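Local coordinates for general stress protein 26 (Bacillus anthracis, PDB 3EC6) that is of uncharacterised function but binds flavin-adenine dinucleotide and probably acts as a flavoprotein of the pyridoxamine 5'-phosphate oxidase family, at residues T10-Q15 against D76-E81; G14-V19 against M34-D39. One frame throughout, in Å; residues are numbered along the deposited sequence.

Interaction 1 of 2, residues T10-Q15 against D76-E81. With FAD (flavin-adenine dinucleotide), chain B.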
# COMPACT_ATOMS: atom_id res chain seq x y z
N THR A 10 -10.73 3.60 -16.95
CA THR A 10 -11.79 2.74 -16.37
C THR A 10 -11.48 2.56 -14.87
O THR A 10 -12.35 2.79 -14.00
CB THR A 10 -11.87 1.39 -17.12
OG1 THR A 10 -12.27 1.59 -18.49
CG2 THR A 10 -12.84 0.44 -16.45
N ILE A 11 -10.22 2.20 -14.59
CA ILE A 11 -9.80 2.00 -13.20
C ILE A 11 -9.85 3.29 -12.45
O ILE A 11 -10.42 3.37 -11.36
CB ILE A 11 -8.40 1.31 -13.09
CG1 ILE A 11 -8.42 -0.11 -13.68
CG2 ILE A 11 -7.94 1.26 -11.63
CD1 ILE A 11 -9.34 -1.08 -12.93
N ILE A 12 -9.23 4.34 -13.00
CA ILE A 12 -9.23 5.63 -12.39
C ILE A 12 -10.71 6.18 -12.23
O ILE A 12 -10.96 6.89 -11.29
CB ILE A 12 -8.26 6.61 -13.13
CG1 ILE A 12 -6.80 6.14 -12.97
CG2 ILE A 12 -8.34 8.07 -12.61
CD1 ILE A 12 -5.92 6.78 -14.07
N GLN A 13 -11.64 5.78 -13.10
CA GLN A 13 -13.03 6.31 -13.04
C GLN A 13 -13.92 5.47 -12.11
O GLN A 13 -15.10 5.83 -11.89
CB GLN A 13 -13.67 6.41 -14.45
CG GLN A 13 -14.11 5.05 -15.05
CD GLN A 13 -14.58 5.12 -16.53
OE1 GLN A 13 -15.19 4.16 -17.05
NE2 GLN A 13 -14.30 6.26 -17.20
N GLY A 14 -13.36 4.37 -11.58
CA GLY A 14 -14.11 3.47 -10.69
C GLY A 14 -14.01 3.85 -9.22
O GLY A 14 -13.99 5.05 -8.85
N GLN A 15 -13.97 2.85 -8.34
CA GLN A 15 -13.90 3.20 -6.91
C GLN A 15 -12.67 4.04 -6.55
O GLN A 15 -11.61 3.93 -7.14
CB GLN A 15 -14.09 2.01 -5.94
CG GLN A 15 -14.78 2.41 -4.58
CD GLN A 15 -13.78 2.72 -3.42
OE1 GLN A 15 -13.97 3.66 -2.62
NE2 GLN A 15 -12.72 1.92 -3.32
N ASP A 76 -8.83 -6.31 -11.77
CA ASP A 76 -7.80 -5.48 -12.41
C ASP A 76 -7.47 -4.27 -11.57
O ASP A 76 -8.29 -3.78 -10.81
CB ASP A 76 -8.29 -5.00 -13.78
CG ASP A 76 -8.78 -6.13 -14.64
OD1 ASP A 76 -8.13 -7.19 -14.67
OD2 ASP A 76 -9.85 -5.96 -15.28
N TYR A 77 -6.26 -3.77 -11.74
CA TYR A 77 -5.87 -2.55 -11.04
C TYR A 77 -4.67 -1.92 -11.69
O TYR A 77 -4.07 -2.49 -12.62
CB TYR A 77 -5.60 -2.81 -9.56
CG TYR A 77 -4.45 -3.75 -9.27
CD1 TYR A 77 -3.22 -3.26 -8.85
CD2 TYR A 77 -4.64 -5.15 -9.34
CE1 TYR A 77 -2.15 -4.15 -8.58
CE2 TYR A 77 -3.61 -6.04 -9.06
CZ TYR A 77 -2.38 -5.51 -8.64
OH TYR A 77 -1.35 -6.38 -8.34
N ILE A 78 -4.29 -0.76 -11.16
CA ILE A 78 -3.12 -0.06 -11.71
C ILE A 78 -2.09 0.24 -10.62
O ILE A 78 -2.41 0.31 -9.41
CB ILE A 78 -3.47 1.27 -12.44
CG1 ILE A 78 -4.09 2.28 -11.46
CG2 ILE A 78 -4.37 1.02 -13.69
CD1 ILE A 78 -4.29 3.65 -12.15
N GLU A 79 -0.86 0.42 -11.05
CA GLU A 79 0.20 0.91 -10.17
C GLU A 79 0.72 2.16 -10.83
O GLU A 79 0.90 2.18 -12.06
CB GLU A 79 1.40 -0.03 -10.17
CG GLU A 79 1.27 -1.28 -9.50
CD GLU A 79 2.68 -1.93 -9.43
OE1 GLU A 79 3.68 -1.22 -9.12
OE2 GLU A 79 2.75 -3.14 -9.69
N VAL A 80 0.93 3.20 -10.06
CA VAL A 80 1.40 4.48 -10.62
C VAL A 80 2.67 4.88 -9.89
O VAL A 80 2.70 4.83 -8.67
CB VAL A 80 0.33 5.58 -10.43
CG1 VAL A 80 0.85 6.92 -10.95
CG2 VAL A 80 -1.06 5.15 -11.02
N GLU A 81 3.71 5.21 -10.66
CA GLU A 81 4.94 5.82 -10.13
C GLU A 81 5.04 7.25 -10.63
O GLU A 81 4.83 7.51 -11.81
CB GLU A 81 6.20 5.10 -10.63
CG GLU A 81 6.25 3.61 -10.30
CD GLU A 81 7.35 2.89 -11.08
OE1 GLU A 81 8.19 3.54 -11.74
OE2 GLU A 81 7.37 1.66 -11.05
PA FAD B . 7.97 -8.49 -9.67
O1A FAD B . 9.35 -8.95 -9.23
O2A FAD B . 7.23 -9.52 -10.51
O5B FAD B . 8.05 -7.18 -10.66
C5B FAD B . 6.83 -6.55 -10.97
C4B FAD B . 7.02 -5.14 -10.47
O4B FAD B . 7.94 -4.47 -11.35
C3B FAD B . 5.68 -4.40 -10.48
O3B FAD B . 5.13 -4.32 -9.17
C2B FAD B . 6.04 -3.07 -11.16
O2B FAD B . 6.36 -2.09 -10.18
C1B FAD B . 7.29 -3.37 -11.98
N9A FAD B . 6.95 -3.75 -13.37
C8A FAD B . 5.77 -4.33 -13.79
N7A FAD B . 5.82 -4.51 -15.13
C5A FAD B . 7.01 -4.08 -15.58
C6A FAD B . 7.54 -4.05 -16.87
N6A FAD B . 6.72 -4.23 -17.92
N1A FAD B . 8.81 -3.52 -17.04
C2A FAD B . 9.53 -3.04 -15.95
N3A FAD B . 8.99 -3.08 -14.67
C4A FAD B . 7.74 -3.60 -14.49
N1 FAD B . 2.45 -12.36 -5.25
C2 FAD B . 3.18 -13.22 -4.45
O2 FAD B . 4.30 -13.52 -4.88
N3 FAD B . 2.70 -13.65 -3.23
C4 FAD B . 1.45 -13.27 -2.80
O4 FAD B . 1.02 -13.68 -1.68
C4X FAD B . 0.65 -12.45 -3.63
N5 FAD B . -0.61 -12.08 -3.20
C5X FAD B . -1.38 -11.28 -4.03
C6 FAD B . -2.67 -10.95 -3.58
C7 FAD B . -3.43 -10.11 -4.41
C7M FAD B . -4.82 -9.75 -3.94
C8 FAD B . -2.92 -9.62 -5.63
C8M FAD B . -3.71 -8.69 -6.53
C9 FAD B . -1.61 -9.93 -6.04
C9A FAD B . -0.84 -10.78 -5.23
N10 FAD B . 0.45 -11.12 -5.63
C10 FAD B . 1.19 -11.98 -4.83
C1' FAD B . 1.14 -10.54 -6.82
C2' FAD B . 2.05 -9.34 -6.49
O2' FAD B . 1.30 -8.28 -5.90
C3' FAD B . 2.61 -8.81 -7.81
O3' FAD B . 3.30 -9.91 -8.44
C4' FAD B . 3.56 -7.64 -7.59
O4' FAD B . 3.89 -6.96 -8.85
C5' FAD B . 4.86 -8.13 -6.94
O5' FAD B . 5.75 -7.04 -6.80
P FAD B . 7.30 -7.38 -7.13
O1P FAD B . 8.12 -6.10 -7.24
O2P FAD B . 7.85 -8.47 -6.26
O3P FAD B . 6.97 -7.98 -8.58
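I11 and I12, on the last turn of helix 4-13, pack onto I78 in a wholly apolar contact. The side chains of I11 and I78 run antiparallel alongside one another, with CG2 of I11 4.0 Å from CG1 of I78. I12 lies roughly perpendicular to I78, and here the fit is closer: CG1 of I12 lies 3.6 Å from CD1 of I78. That reach comes from I78 CG1 sitting between the backbone N and the carbonyl carbon (chi1 63°), with the chain then extended to CD1. Just before the strand, CD1 of I11 rests 3.6 Å from the carbonyl O of D76.

The neighbours of I78 turn to the other face and serve the cofactor. E79 grips the adenosine ribose with both carboxylate oxygens: OE2 accepts from O3B of FAD at 2.7 Å, OE1 from O2B of FAD at 3.0 Å. H63 also bonds OE1, which helps fix the carboxylate. The Y77 ring meets the flavin methyl C8M obliquely, CE2 to C8M 3.7 Å, and F32 of the second subunit edge-to-face. A strand with a helix on one face and a subunit-shared flavin on the other fits the FMN-binding split barrel of this family.

Interaction 2 of 2, residues G14-V19 against M34-D39. With FAD (flavin-adenine dinucleotide), chain C.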
# COMPACT_ATOMS: atom_id res chain seq x y z
N GLY A 14 -13.36 4.37 -11.58
CA GLY A 14 -14.11 3.47 -10.69
C GLY A 14 -14.01 3.85 -9.22
O GLY A 14 -13.99 5.05 -8.85
N GLN A 15 -13.97 2.85 -8.34
CA GLN A 15 -13.90 3.20 -6.91
C GLN A 15 -12.67 4.04 -6.55
O GLN A 15 -11.61 3.93 -7.14
CB GLN A 15 -14.09 2.01 -5.94
CG GLN A 15 -14.78 2.41 -4.58
CD GLN A 15 -13.78 2.72 -3.42
OE1 GLN A 15 -13.97 3.66 -2.62
NE2 GLN A 15 -12.72 1.92 -3.32
N ARG A 16 -12.84 4.88 -5.54
CA ARG A 16 -11.88 5.92 -5.25
C ARG A 16 -10.75 5.52 -4.27
O ARG A 16 -9.72 6.16 -4.26
CB ARG A 16 -12.62 7.17 -4.72
CG ARG A 16 -13.02 8.17 -5.81
CD ARG A 16 -13.64 9.43 -5.23
NE ARG A 16 -14.42 10.07 -6.28
CZ ARG A 16 -15.75 10.01 -6.35
NH1 ARG A 16 -16.44 9.40 -5.38
NH2 ARG A 16 -16.40 10.60 -7.38
N THR A 17 -10.94 4.49 -3.44
CA THR A 17 -9.94 4.21 -2.37
C THR A 17 -8.77 3.41 -2.91
O THR A 17 -8.97 2.36 -3.50
CB THR A 17 -10.52 3.51 -1.11
OG1 THR A 17 -11.60 4.30 -0.58
CG2 THR A 17 -9.43 3.36 -0.07
N GLY A 18 -7.57 3.92 -2.70
CA GLY A 18 -6.35 3.24 -3.11
C GLY A 18 -5.32 3.36 -2.00
O GLY A 18 -5.65 3.78 -0.86
N VAL A 19 -4.06 3.08 -2.33
CA VAL A 19 -2.97 3.17 -1.37
C VAL A 19 -1.94 4.16 -1.88
O VAL A 19 -1.51 4.02 -3.03
CB VAL A 19 -2.28 1.81 -1.21
CG1 VAL A 19 -1.16 1.91 -0.22
CG2 VAL A 19 -3.34 0.74 -0.72
N MSE A 34 -8.48 8.35 -0.59
CA MSE A 34 -9.39 8.50 -1.73
C MSE A 34 -8.69 9.24 -2.86
O MSE A 34 -8.07 10.27 -2.65
CB MSE A 34 -10.62 9.30 -1.30
CG MSE A 34 -11.29 8.59 -0.22
SE MSE A 34 -12.92 9.45 0.34
CE MSE A 34 -13.22 10.49 -1.21
N PHE A 35 -8.83 8.74 -4.08
CA PHE A 35 -8.17 9.37 -5.22
C PHE A 35 -9.13 10.04 -6.18
O PHE A 35 -10.10 9.40 -6.66
CB PHE A 35 -7.32 8.32 -6.00
CG PHE A 35 -6.08 7.92 -5.29
CD1 PHE A 35 -4.87 8.54 -5.57
CD2 PHE A 35 -6.15 6.93 -4.27
CE1 PHE A 35 -3.67 8.16 -4.86
CE2 PHE A 35 -4.96 6.60 -3.55
CZ PHE A 35 -3.74 7.20 -3.85
N PHE A 36 -8.81 11.29 -6.54
CA PHE A 36 -9.49 12.01 -7.63
C PHE A 36 -8.54 12.18 -8.79
O PHE A 36 -7.40 11.75 -8.73
CB PHE A 36 -9.92 13.40 -7.13
CG PHE A 36 -10.65 13.33 -5.84
CD1 PHE A 36 -12.00 13.06 -5.82
CD2 PHE A 36 -9.97 13.45 -4.63
CE1 PHE A 36 -12.69 12.94 -4.59
CE2 PHE A 36 -10.65 13.35 -3.39
CZ PHE A 36 -12.00 13.10 -3.38
N HIS A 37 -9.00 12.76 -9.90
CA HIS A 37 -8.07 12.85 -11.03
C HIS A 37 -8.51 13.92 -12.03
O HIS A 37 -9.70 14.33 -12.04
CB HIS A 37 -7.97 11.49 -11.74
CG HIS A 37 -9.11 11.25 -12.65
ND1 HIS A 37 -10.36 10.89 -12.18
CD2 HIS A 37 -9.23 11.40 -13.99
CE1 HIS A 37 -11.19 10.82 -13.20
NE2 HIS A 37 -10.53 11.10 -14.31
N GLU A 38 -7.52 14.39 -12.79
CA GLU A 38 -7.76 15.14 -14.01
C GLU A 38 -6.93 14.47 -15.07
O GLU A 38 -5.71 14.51 -15.03
CB GLU A 38 -7.34 16.56 -13.81
CG GLU A 38 -8.50 17.32 -13.21
CD GLU A 38 -8.35 18.79 -13.41
OE1 GLU A 38 -7.20 19.24 -13.67
OE2 GLU A 38 -9.37 19.50 -13.31
N ASP A 39 -7.63 13.84 -16.01
CA ASP A 39 -6.97 12.94 -16.94
C ASP A 39 -6.14 11.92 -16.14
O ASP A 39 -6.69 11.21 -15.28
CB ASP A 39 -6.16 13.73 -17.95
CG ASP A 39 -7.05 14.52 -18.91
OD1 ASP A 39 -8.06 13.94 -19.39
OD2 ASP A 39 -6.73 15.69 -19.15
PA FAD C . -0.73 11.29 10.07
O1A FAD C . 0.03 12.56 9.74
O2A FAD C . -2.04 11.52 10.79
O5B FAD C . 0.12 10.33 11.10
C5B FAD C . -0.40 9.04 11.32
C4B FAD C . 0.74 8.13 10.89
O4B FAD C . 1.78 8.22 11.88
C3B FAD C . 0.25 6.69 10.80
O3B FAD C . 0.02 6.31 9.45
C2B FAD C . 1.34 5.92 11.56
O2B FAD C . 2.32 5.44 10.66
C1B FAD C . 1.98 6.95 12.48
N9A FAD C . 1.34 6.95 13.82
C8A FAD C . 0.05 6.57 14.11
N7A FAD C . -0.16 6.69 15.44
C5A FAD C . 0.96 7.15 16.02
C6A FAD C . 1.25 7.44 17.35
N6A FAD C . 0.43 6.99 18.30
N1A FAD C . 2.52 7.90 17.66
C2A FAD C . 3.48 8.06 16.65
N3A FAD C . 3.17 7.77 15.33
C4A FAD C . 1.93 7.32 15.02
N1 FAD C . -6.97 10.62 5.00
C2 FAD C . -6.93 11.77 4.24
O2 FAD C . -6.35 12.73 4.77
N3 FAD C . -7.46 11.81 2.97
C4 FAD C . -8.09 10.71 2.44
O4 FAD C . -8.57 10.76 1.27
C4X FAD C . -8.20 9.54 3.22
N5 FAD C . -8.85 8.44 2.69
C5X FAD C . -8.95 7.30 3.47
C6 FAD C . -9.63 6.20 2.91
C7 FAD C . -9.71 5.04 3.69
C7M FAD C . -10.45 3.86 3.11
C8 FAD C . -9.13 4.98 4.98
C8M FAD C . -9.17 3.72 5.83
C9 FAD C . -8.41 6.06 5.49
C9A FAD C . -8.33 7.25 4.74
N10 FAD C . -7.64 8.34 5.24
C10 FAD C . -7.60 9.51 4.48
C1' FAD C . -6.86 8.33 6.51
C2' FAD C . -5.36 8.06 6.31
O2' FAD C . -5.15 6.79 5.69
C3' FAD C . -4.71 8.00 7.70
O3' FAD C . -5.00 9.25 8.35
C4' FAD C . -3.21 7.78 7.61
O4' FAD C . -2.63 7.44 8.91
C5' FAD C . -2.52 9.04 7.06
O5' FAD C . -1.11 8.83 7.05
P FAD C . -0.24 10.10 7.52
O1P FAD C . 1.21 9.70 7.75
O2P FAD C . -0.48 11.31 6.66
O3P FAD C . -1.02 10.27 8.91
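T17 and M34 form an antiparallel non-hydrogen-bonded pair with their CA atoms 4.4 Å apart, and beside it F35 N donates to R16 O at 2.7 Å, the donor tilted 30° from the carbonyl plane. That same oxygen also receives a CA-H...O contact from M34. In the conformer described, R16 runs extended from CG to NE: its CG packs 3.3 Å from the carbonyl O of F35, and its CD lies 3.7 Å from CE1 of F36. The guanidinium and the F36 ring are then inclined at 32°, and F96 meets that ring as well.

F35 brings its ring edge up to the backbone of 16-19, CE2 coming 3.6 Å from G18 C with no side chain between them. At the start of strand 17-24, T17 OG1 donates to Q15 OE1 on a lone pair in the carbonyl plane, while T17 CG2 touches the flavin methyl C7M at 3.4 Å.

M34, a selenomethionine, offers its backbone N to flavin O4 at 3.0 Å and more weakly to N5, a bond that needs N5 unprotonated. This N-H holds the O4/N5 edge, fixes how the isoalloxazine is turned and would probably polarise its C4=O group.

Overall arrangement
From the N terminus, helix 4-13 leads through G14 and Q15, shared by both contacts, into strand 17-24. Interaction 2 closes the short loop, the hairpin in which strand 27-38 returns antiparallel to 17-24. Interaction 1 closes the long one, 61 residues from Q15 to D76, so the hairpin lies within its span. The centres are about 7 Å apart, and the contacts touch where I12 packs on H37. Interaction 1 ties helix 4-13 to strand 77-87, while interaction 2 pairs 17-24 with 27-38; both reach the same curled antiparallel sheet. Each reaches a different FAD, and both FAD sites also draw on the second subunit, placing the contacts between two flavins of the dimer.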